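Putative xylanase (Bacteroides fragilis, PDB 2P1G) is of experimentally unestablished function, belongs to an N-acetylmuramoyl-L-alanine amidase-like family, and may be a hydrolase acting on glycosyl bonds. Local coordinates at residues F16-Y21 / G212-V216. Sequence-based numbering, arbitrary orientation.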
loop_
_atom_site.group_PDB
_atom_site.type_symbol
_atom_site.label_atom_id
_atom_site.label_comp_id
_atom_site.label_asym_id
_atom_site.label_seq_id
_atom_site.Cartn_x
_atom_site.Cartn_y
_atom_site.Cartn_z
ATOM N N PHE A 16 6.447 14.895 -1.644
ATOM C CA PHE A 16 6.982 13.979 -2.640
ATOM C C PHE A 16 6.501 14.288 -4.049
ATOM O O PHE A 16 6.885 13.596 -4.993
ATOM C CB PHE A 16 6.573 12.544 -2.313
ATOM C CG PHE A 16 7.384 11.922 -1.231
ATOM C CD1 PHE A 16 8.507 11.161 -1.540
ATOM C CD2 PHE A 16 7.012 12.071 0.099
ATOM C CE1 PHE A 16 9.269 10.577 -0.534
ATOM C CE2 PHE A 16 7.783 11.469 1.126
ATOM C CZ PHE A 16 8.886 10.724 0.801
ATOM N N VAL A 17 5.651 15.294 -4.202
ATOM C CA VAL A 17 5.078 15.549 -5.534
ATOM C C VAL A 17 6.216 15.757 -6.554
ATOM O O VAL A 17 7.150 16.519 -6.304
ATOM C CB VAL A 17 4.026 16.697 -5.507
ATOM C CG1 VAL A 17 3.664 17.194 -6.923
ATOM C CG2 VAL A 17 2.757 16.224 -4.796
ATOM N N ASP A 18 6.120 15.049 -7.680
ATOM C CA ASP A 18 7.087 15.109 -8.780
ATOM C C ASP A 18 8.303 14.206 -8.603
ATOM O O ASP A 18 9.128 14.112 -9.504
ATOM C CB ASP A 18 7.532 16.547 -9.083
ATOM C CG ASP A 18 6.421 17.387 -9.662
ATOM O OD1 ASP A 18 5.562 16.838 -10.395
ATOM O OD2 ASP A 18 6.418 18.599 -9.377
ATOM N N THR A 19 8.414 13.534 -7.459
ATOM C CA THR A 19 9.460 12.511 -7.267
ATOM C C THR A 19 9.247 11.404 -8.294
ATOM O O THR A 19 8.126 10.922 -8.458
ATOM C CB THR A 19 9.412 11.905 -5.840
ATOM O OG1 THR A 19 9.661 12.929 -4.878
ATOM C CG2 THR A 19 10.459 10.786 -5.663
ATOM N N PRO A 20 10.308 11.032 -9.032
ATOM C CA PRO A 20 10.176 10.024 -10.077
ATOM C C PRO A 20 9.704 8.682 -9.544
ATOM O O PRO A 20 10.072 8.299 -8.443
ATOM C CB PRO A 20 11.607 9.878 -10.617
ATOM C CG PRO A 20 12.293 11.153 -10.240
ATOM C CD PRO A 20 11.673 11.592 -8.955
ATOM N N TYR A 21 8.893 7.996 -10.338
ATOM C CA TYR A 21 8.522 6.616 -10.084
ATOM C C TYR A 21 9.610 5.678 -10.586
ATOM O O TYR A 21 10.165 5.878 -11.672
ATOM C CB TYR A 21 7.220 6.305 -10.798
ATOM C CG TYR A 21 6.685 4.925 -10.539
ATOM C CD1 TYR A 21 5.629 4.736 -9.663
ATOM C CD2 TYR A 21 7.222 3.801 -11.183
ATOM C CE1 TYR A 21 5.138 3.499 -9.421
ATOM C CE2 TYR A 21 6.718 2.530 -10.934
ATOM C CZ TYR A 21 5.671 2.403 -10.055
ATOM O OH TYR A 21 5.133 1.167 -9.781
ATOM N N GLY A 212 4.818 8.536 -14.432
ATOM C CA GLY A 212 6.234 8.364 -14.129
ATOM C C GLY A 212 6.723 9.128 -12.918
ATOM O O GLY A 212 7.922 9.360 -12.766
ATOM N N LYS A 213 5.797 9.543 -12.054
ATOM C CA LYS A 213 6.163 10.303 -10.867
ATOM C C LYS A 213 5.004 10.362 -9.877
ATOM O O LYS A 213 3.876 9.974 -10.212
ATOM C CB LYS A 213 6.576 11.733 -11.242
ATOM C CG LYS A 213 5.433 12.559 -11.837
ATOM C CD LYS A 213 5.991 13.748 -12.625
ATOM C CE LYS A 213 4.872 14.631 -13.162
ATOM N NZ LYS A 213 5.419 15.796 -13.953
ATOM N N VAL A 214 5.295 10.857 -8.673
ATOM C CA VAL A 214 4.258 11.107 -7.645
ATOM C C VAL A 214 3.421 12.300 -8.087
ATOM O O VAL A 214 3.968 13.365 -8.380
ATOM C CB VAL A 214 4.857 11.407 -6.252
ATOM C CG1 VAL A 214 3.743 11.789 -5.233
ATOM C CG2 VAL A 214 5.646 10.204 -5.742
ATOM N N VAL A 215 2.098 12.112 -8.141
ATOM C CA VAL A 215 1.174 13.177 -8.575
ATOM C C VAL A 215 -0.098 13.205 -7.733
ATOM O O VAL A 215 -0.488 12.204 -7.135
ATOM C CB VAL A 215 0.724 12.969 -10.061
ATOM C CG1 VAL A 215 1.923 12.980 -10.998
ATOM C CG2 VAL A 215 -0.073 11.670 -10.210
ATOM N N VAL A 216 -0.746 14.369 -7.697
ATOM C CA VAL A 216 -2.147 14.430 -7.296
ATOM C C VAL A 216 -2.911 14.093 -8.587
ATOM O O VAL A 216 -2.816 14.831 -9.594
ATOM C CB VAL A 216 -2.507 15.824 -6.759
ATOM C CG1 VAL A 216 -4.003 15.934 -6.434
ATOM C CG2 VAL A 216 -1.673 16.143 -5.509
#
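V214, in strand 213-216, meets D18 and T19 through its backbone, and three backbone hydrogen bonds define the pairing. D18 N donates to V214 O at 2.8 Å, nearly straight (167°); V214 N gives its hydrogen to T19 O, lying in that carbonyl's plane. The third bond, Y21 N to G212 O at 2.9 Å, is straight at the hydrogen, yet the donor stands above the carbonyl plane. The last two flank P20 and K213 and make a single beta bridge between them (CA atoms 4.1 Å apart); the D18 bond lies beyond it, at the turn.

The type II turn from F16 to T19 presents D18 N to the strand. Its closing bond runs from T19 N to F16 O, which T19 OG1 also reaches at 2.9 Å from the same face of the carbonyl. Two donors thus grip this oxygen, and V214 CB lies against it.

The apolar contacts centre on V214, whose CB points into the turn. CG1, anti to the backbone N (chi1 175°), approaches F16 CB at 4.1 Å, while CG2 meets T19 CB.

Electrostatic evidence is weaker: D18 OD1 and K213 NZ form a long salt bridge of 3.7 Å. The two side chains run side by side, the lysine extended beyond CG, and its CE is as near to OD1 as its NZ.

The loop following helix 10-14 is thereby fastened to strand 213-216, whose V215 pairs with H206 of antiparallel strand 201-208, while P20 bonds through its backbone to V41. The V214 side chain also touches L205 of strand 201-208 and F46 of helix 43-54, and the rings of F16 and F46 meet edge-to-face (T-shaped).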